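PDB 4Z7X: MdbA from Actinomyces oris, which is a thiol-disulfide oxidoreductase of the thioredoxin superfamily that probably forms disulfide bonds in exported proteins, in a machine linked to sortase-mediated pilus assembly. Local coordinates for residues 30-35 and 114-119; 120-125 and 158-163. One frame throughout, in Å; residues are numbered along the deposited sequence.

Interaction 1 (30-35 and 114-119); sequences GIPKQV and VVLDEA. With 3CX ((2S)-3-(cyclohexylamino)-2-hydroxypropane-1-sulfonic acid), chain C.
With CG of Asp117 anti to its carbonyl carbon (chi1 -82°), the carboxylate leans across to the turn at Pro32 and Lys33, while a bend at chi3 of Lys33 (-77°) turns that chain across it. Lys33 N donates to Asp117 OD1 at 2.8 Å, nearly straight at 163° and on the syn lone pair. Lys33 NZ reaches the backbone Asp117 O at 3.0 Å, tilted from the carbonyl plane, but stays 4.4 Å from Asp117 OD1, too far for a salt bridge; the Lys33 CE methylene lies against OD1. An aspartate suits this place because its two oxygens serve different partners: water 2 joins OD1 to Gln34 N, and water 1 joins OD2 to Ile31 O, with Tyr177 OH also bonded to OD2. The contact ties the type I turn Pro32–Val35, in the loop before strand 41-43 of this thioredoxin-family protein, to the C-terminal end of helix 103-118. Were Asp117 an alanine, the Lys33 amide would probably lose its acceptor, and Tyr177 and both waters their carboxylate. Beside these polar links, Pro32 CB packs on Leu116 CB at 4.0 Å; the side chains of Val35 and Leu116 cross at about a right angle, Val35 CG2 4.1 Å from Leu116 CD1, with Trp180 beside all three. Leu116 CD2 touches cyclohexyl carbon CAE of the bound sulfonic acid at 3.7 Å, and the Gln34 amide lies against the same ring, OE1 3.6 Å from CAH.

Interaction 2 (120-125 and 158-163); sequences PAQSLS and VNVPKE. With 3CX ((2S)-3-(cyclohexylamino)-2-hydroxypropane-1-sulfonic acid), chain C.
Gln122 and Ser125 meet Val158 and Val160 where the start of helix 123-140 passes the end of helix 148-157, both in the helical part of this thioredoxin-family protein. A Schellman motif closes the latter helix, with Asn159, at positive phi, as its C-prime residue. Val158 points toward helix 123-140, and beyond the motif Val160 brings its CG2 against Gln122. Carbon-to-carbon packing forms one part of the contact. Gln122 CB rests on Val160 CG2 at 3.8 Å, and Ser125 CB lies 3.8 Å from Val158 CB, where a small side chain such as serine probably lets the branched valine come this close. Val158 CG1 also touches the backbone Ser125 O.

Polar groups take part through van der Waals contact. Glutamine suits this partly exposed place: its methylenes pack while its amide lies along the loop. A bend at chi2 (84°) carries the amide there, with Gln122 CG 3.4 Å from Val158 O, CD near Asn159 O and OE1 3.7 Å from Pro161 CD. Pro161, the N-cap of helix 162-165, offers OE1 only a ring carbon.

Hydrogen bonding is local to residues 120-125, where Pro120 O accepts from both Ser123 N and Ser123 OG, the hydroxyl donating in the carbonyl plane at 2.8 Å. The hydroxyl also bonds Tyr43 OH. On this ligand side, Pro120 CB touches cyclohexyl carbon CAG of the bound sulfonic acid at 3.8 Å. Ser123 OG lies 3.4 Å from CAE of the same 3CX ring.

From the N terminus, the chain first passes through 30-35, before strand 41-43, and interaction 1 closes a long loop when helix 103-118 brings 114-119 back to it; the intervening residues include three strands of the sheet and helix 68-86. Interaction 2 opens at Pro120, directly after Ala119, and closes a shorter, largely helical excursion at 158-163. The two loops therefore run in series, neither nested nor crossed. Side by side, they join through Leu116 CD2 on Ser123 CB and Ala119 CB on Pro161 CD. Interaction 1 ties the N-terminal loop to the end of helix 103-118, interaction 2 the start of helix 123-140 to the link between helices 148-157 and 162-165; both supply walls to the ligand pocket.

Interaction 1 (30-35 and 114-119)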
loop_
_atom_site.group_PDB
_atom_site.type_symbol
_atom_site.label_atom_id
_atom_site.label_comp_id
_atom_site.label_asym_id
_atom_site.label_seq_id
_atom_site.Cartn_x
_atom_site.Cartn_y
_atom_site.Cartn_z
ATOM N N GLY A 30 -9.719 -2.702 -15.273
ATOM C CA GLY A 30 -9.678 -3.460 -14.033
ATOM C C GLY A 30 -8.491 -3.245 -13.133
ATOM O O GLY A 30 -8.357 -3.926 -12.114
ATOM N N ILE A 31 -7.616 -2.341 -13.518
ATOM C CA ILE A 31 -6.463 -2.011 -12.729
ATOM C C ILE A 31 -6.433 -0.496 -12.589
ATOM O O ILE A 31 -6.641 0.229 -13.566
ATOM C CB ILE A 31 -5.161 -2.544 -13.404
ATOM C CG1 ILE A 31 -5.269 -4.080 -13.600
ATOM C CG2 ILE A 31 -3.911 -2.153 -12.598
ATOM C CD1 ILE A 31 -4.073 -4.737 -14.238
ATOM N N PRO A 32 -6.159 0.020 -11.360
ATOM C CA PRO A 32 -6.168 1.489 -11.240
ATOM C C PRO A 32 -5.220 2.174 -12.230
ATOM O O PRO A 32 -4.147 1.651 -12.550
ATOM C CB PRO A 32 -5.788 1.745 -9.794
ATOM C CG PRO A 32 -6.124 0.453 -9.097
ATOM C CD PRO A 32 -5.832 -0.617 -10.104
ATOM N N LYS A 33 -5.630 3.355 -12.695
ATOM C CA LYS A 33 -4.890 4.058 -13.748
ATOM C C LYS A 33 -3.445 4.367 -13.411
ATOM O O LYS A 33 -2.607 4.401 -14.292
ATOM C CB LYS A 33 -5.613 5.374 -14.072
ATOM C CG LYS A 33 -6.986 5.206 -14.706
ATOM C CD LYS A 33 -7.757 6.540 -14.696
ATOM C CE LYS A 33 -8.338 6.859 -13.305
ATOM N NZ LYS A 33 -9.052 8.173 -13.192
ATOM N N GLN A 34 -3.154 4.657 -12.156
ATOM C CA GLN A 34 -1.799 5.034 -11.770
ATOM C C GLN A 34 -0.973 3.833 -11.268
ATOM O O GLN A 34 0.155 3.992 -10.868
ATOM C CB GLN A 34 -1.805 6.205 -10.765
ATOM C CG GLN A 34 -2.432 7.493 -11.308
ATOM C CD GLN A 34 -1.998 8.745 -10.564
ATOM O OE1 GLN A 34 -0.827 9.135 -10.629
ATOM N NE2 GLN A 34 -2.957 9.418 -9.872
ATOM N N VAL A 35 -1.542 2.629 -11.287
ATOM C CA VAL A 35 -0.832 1.426 -10.872
ATOM C C VAL A 35 0.121 0.950 -11.963
ATOM O O VAL A 35 -0.169 0.977 -13.149
ATOM C CB VAL A 35 -1.830 0.327 -10.387
ATOM C CG1 VAL A 35 -1.245 -1.070 -10.476
ATOM C CG2 VAL A 35 -2.252 0.647 -8.922
ATOM N N VAL A 114 -10.954 2.407 -6.252
ATOM C CA VAL A 114 -11.802 3.580 -6.478
ATOM C C VAL A 114 -11.098 4.833 -5.945
ATOM O O VAL A 114 -11.075 5.865 -6.596
ATOM C CB VAL A 114 -13.165 3.412 -5.754
ATOM C CG1 VAL A 114 -13.977 4.701 -5.820
ATOM C CG2 VAL A 114 -13.988 2.235 -6.289
ATOM N N VAL A 115 -10.496 4.728 -4.744
ATOM C CA VAL A 115 -9.796 5.873 -4.195
ATOM C C VAL A 115 -8.614 6.286 -5.107
ATOM O O VAL A 115 -8.409 7.485 -5.370
ATOM C CB VAL A 115 -9.373 5.627 -2.726
ATOM C CG1 VAL A 115 -8.543 6.786 -2.247
ATOM C CG2 VAL A 115 -10.583 5.457 -1.878
ATOM N N LEU A 116 -7.806 5.321 -5.527
ATOM C CA LEU A 116 -6.705 5.647 -6.425
ATOM C C LEU A 116 -7.149 6.346 -7.684
ATOM O O LEU A 116 -6.505 7.282 -8.157
ATOM C CB LEU A 116 -5.920 4.397 -6.785
ATOM C CG LEU A 116 -5.090 3.815 -5.632
ATOM C CD1 LEU A 116 -4.539 2.436 -5.963
ATOM C CD2 LEU A 116 -3.925 4.728 -5.221
ATOM N N ASP A 117 -8.241 5.871 -8.249
ATOM C CA ASP A 117 -8.719 6.392 -9.501
ATOM C C ASP A 117 -9.474 7.718 -9.360
ATOM O O ASP A 117 -9.430 8.525 -10.282
ATOM C CB ASP A 117 -9.645 5.380 -10.194
ATOM C CG ASP A 117 -8.894 4.307 -10.973
ATOM O OD1 ASP A 117 -7.666 4.453 -11.195
ATOM O OD2 ASP A 117 -9.564 3.348 -11.434
ATOM N N GLU A 118 -10.174 7.944 -8.236
ATOM C CA GLU A 118 -11.055 9.091 -8.118
ATOM C C GLU A 118 -10.695 10.097 -7.021
ATOM O O GLU A 118 -11.156 11.246 -7.050
ATOM C CB GLU A 118 -12.479 8.616 -7.913
ATOM C CG GLU A 118 -12.965 7.719 -9.040
ATOM C CD GLU A 118 -14.376 8.052 -9.461
ATOM O OE1 GLU A 118 -15.151 8.561 -8.623
ATOM O OE2 GLU A 118 -14.701 7.834 -10.635
ATOM N N ALA A 119 -9.907 9.664 -6.040
ATOM C CA ALA A 119 -9.516 10.530 -4.921
ATOM C C ALA A 119 -8.062 10.235 -4.502
ATOM O O ALA A 119 -7.784 9.935 -3.337
ATOM C CB ALA A 119 -10.452 10.345 -3.754
HETATM O OAA 3CX C . 5.580 14.364 -8.114
HETATM O OAB 3CX C . 6.565 12.201 -7.206
HETATM O OAC 3CX C . 4.285 10.076 -6.685
HETATM O OAD 3CX C . 5.779 12.217 -9.403
HETATM C CAE 3CX C . -1.812 7.750 -5.749
HETATM C CAF 3CX C . -1.422 7.227 -7.106
HETATM C CAG 3CX C . -1.496 9.215 -5.474
HETATM C CAH 3CX C . -0.007 7.684 -7.465
HETATM C CAI 3CX C . -0.117 9.710 -5.836
HETATM C CAJ 3CX C . 2.161 10.621 -7.539
HETATM C CAK 3CX C . 3.997 12.297 -7.686
HETATM N NAL 3CX C . 1.853 9.187 -7.379
HETATM C CAM 3CX C . 3.660 10.798 -7.722
HETATM C CAN 3CX C . 0.703 8.682 -6.562
HETATM S SAO 3CX C . 5.555 12.741 -8.078
HETATM O O HOH W 1 -8.929 1.874 -13.650
HETATM O O HOH W 2 -5.244 5.302 -10.199
HETATM O O HOH W 3 -5.651 8.654 -10.194
#

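Interaction 2 (120-125 and 158-163)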
loop_
_atom_site.group_PDB
_atom_site.type_symbol
_atom_site.label_atom_id
_atom_site.label_comp_id
_atom_site.label_asym_id
_atom_site.label_seq_id
_atom_site.Cartn_x
_atom_site.Cartn_y
_atom_site.Cartn_z
ATOM N N PRO A 120 -7.131 10.311 -5.454
ATOM C CA PRO A 120 -5.751 9.905 -5.148
ATOM C C PRO A 120 -5.108 10.731 -4.020
ATOM O O PRO A 120 -4.256 10.216 -3.311
ATOM C CB PRO A 120 -5.014 10.092 -6.482
ATOM C CG PRO A 120 -5.901 11.055 -7.253
ATOM C CD PRO A 120 -7.307 10.630 -6.874
ATOM N N ALA A 121 -5.565 11.962 -3.811
ATOM C CA ALA A 121 -5.026 12.773 -2.714
ATOM C C ALA A 121 -5.203 12.137 -1.347
ATOM O O ALA A 121 -4.476 12.455 -0.417
ATOM C CB ALA A 121 -5.621 14.174 -2.714
ATOM N N GLN A 122 -6.237 11.338 -1.193
ATOM C CA GLN A 122 -6.508 10.655 0.077
ATOM C C GLN A 122 -6.066 9.215 0.089
ATOM O O GLN A 122 -6.349 8.482 1.034
ATOM C CB GLN A 122 -7.977 10.738 0.398
ATOM C CG GLN A 122 -8.459 12.128 0.788
ATOM C CD GLN A 122 -8.798 13.028 -0.358
ATOM O OE1 GLN A 122 -9.430 12.613 -1.317
ATOM N NE2 GLN A 122 -8.459 14.304 -0.215
ATOM N N SER A 123 -5.346 8.785 -0.942
ATOM C CA SER A 123 -5.010 7.355 -1.042
ATOM C C SER A 123 -4.118 6.838 0.092
ATOM O O SER A 123 -4.393 5.762 0.635
ATOM C CB SER A 123 -4.405 6.979 -2.389
ATOM O OG SER A 123 -3.235 7.690 -2.665
ATOM N N LEU A 124 -3.041 7.562 0.440
ATOM C CA LEU A 124 -2.159 7.052 1.498
ATOM C C LEU A 124 -2.855 7.045 2.870
ATOM O O LEU A 124 -2.689 6.109 3.663
ATOM C CB LEU A 124 -0.819 7.796 1.479
ATOM C CG LEU A 124 0.290 7.190 2.311
ATOM C CD1 LEU A 124 0.552 5.744 1.940
ATOM C CD2 LEU A 124 1.557 8.022 2.174
ATOM N N SER A 125 -3.684 8.045 3.136
ATOM C CA SER A 125 -4.452 8.103 4.373
ATOM C C SER A 125 -5.484 6.991 4.422
ATOM O O SER A 125 -5.750 6.386 5.471
ATOM C CB SER A 125 -5.150 9.443 4.482
ATOM O OG SER A 125 -4.205 10.438 4.689
ATOM N N VAL A 158 -10.985 10.048 6.621
ATOM C CA VAL A 158 -9.868 10.692 5.934
ATOM C C VAL A 158 -10.306 11.628 4.829
ATOM O O VAL A 158 -9.521 12.061 4.058
ATOM C CB VAL A 158 -8.821 9.661 5.427
ATOM C CG1 VAL A 158 -8.397 8.743 6.575
ATOM C CG2 VAL A 158 -9.313 8.859 4.234
ATOM N N ASN A 159 -11.582 11.964 4.826
ATOM C CA ASN A 159 -12.163 12.969 3.938
ATOM C C ASN A 159 -12.005 12.664 2.438
ATOM O O ASN A 159 -11.848 13.569 1.599
ATOM C CB ASN A 159 -11.650 14.354 4.317
ATOM C CG ASN A 159 -11.919 14.675 5.769
ATOM O OD1 ASN A 159 -13.094 14.643 6.247
ATOM N ND2 ASN A 159 -10.862 14.934 6.492
ATOM N N VAL A 160 -12.170 11.379 2.089
ATOM C CA VAL A 160 -12.493 11.036 0.732
ATOM C C VAL A 160 -13.861 11.686 0.417
ATOM O O VAL A 160 -14.760 11.656 1.248
ATOM C CB VAL A 160 -12.562 9.513 0.578
ATOM C CG1 VAL A 160 -13.174 9.086 -0.749
ATOM C CG2 VAL A 160 -11.207 8.856 0.774
ATOM N N PRO A 161 -14.022 12.297 -0.763
ATOM C CA PRO A 161 -15.320 12.859 -1.102
ATOM C C PRO A 161 -16.453 11.826 -1.069
ATOM O O PRO A 161 -16.255 10.665 -1.471
ATOM C CB PRO A 161 -15.104 13.407 -2.512
ATOM C CG PRO A 161 -13.638 13.711 -2.581
ATOM C CD PRO A 161 -13.046 12.529 -1.842
ATOM N N LYS A 162 -17.638 12.236 -0.601
ATOM C CA LYS A 162 -18.765 11.324 -0.500
ATOM C C LYS A 162 -19.106 10.697 -1.857
ATOM O O LYS A 162 -19.468 9.526 -1.915
ATOM C CB LYS A 162 -20.013 12.046 0.038
ATOM C CG LYS A 162 -19.999 12.421 1.492
ATOM C CD LYS A 162 -21.303 13.165 1.794
ATOM C CE LYS A 162 -21.492 13.419 3.271
ATOM N NZ LYS A 162 -20.232 13.953 3.824
ATOM N N GLU A 163 -18.988 11.463 -2.947
ATOM C CA GLU A 163 -19.315 10.931 -4.271
ATOM C C GLU A 163 -18.378 9.797 -4.670
ATOM O O GLU A 163 -18.732 8.922 -5.443
ATOM C CB GLU A 163 -19.376 11.991 -5.338
ATOM C CG GLU A 163 -18.154 12.774 -5.624
ATOM C CD GLU A 163 -18.166 13.463 -6.996
ATOM O OE1 GLU A 163 -17.095 13.978 -7.352
ATOM O OE2 GLU A 163 -19.207 13.499 -7.709
HETATM O OAA 3CX C . 5.580 14.364 -8.114
HETATM O OAB 3CX C . 6.565 12.201 -7.206
HETATM O OAC 3CX C . 4.285 10.076 -6.685
HETATM O OAD 3CX C . 5.779 12.217 -9.403
HETATM C CAE 3CX C . -1.812 7.750 -5.749
HETATM C CAF 3CX C . -1.422 7.227 -7.106
HETATM C CAG 3CX C . -1.496 9.215 -5.474
HETATM C CAH 3CX C . -0.007 7.684 -7.465
HETATM C CAI 3CX C . -0.117 9.710 -5.836
HETATM C CAJ 3CX C . 2.161 10.621 -7.539
HETATM C CAK 3CX C . 3.997 12.297 -7.686
HETATM N NAL 3CX C . 1.853 9.187 -7.379
HETATM C CAM 3CX C . 3.660 10.798 -7.722
HETATM C CAN 3CX C . 0.703 8.682 -6.562
HETATM S SAO 3CX C . 5.555 12.741 -8.078
#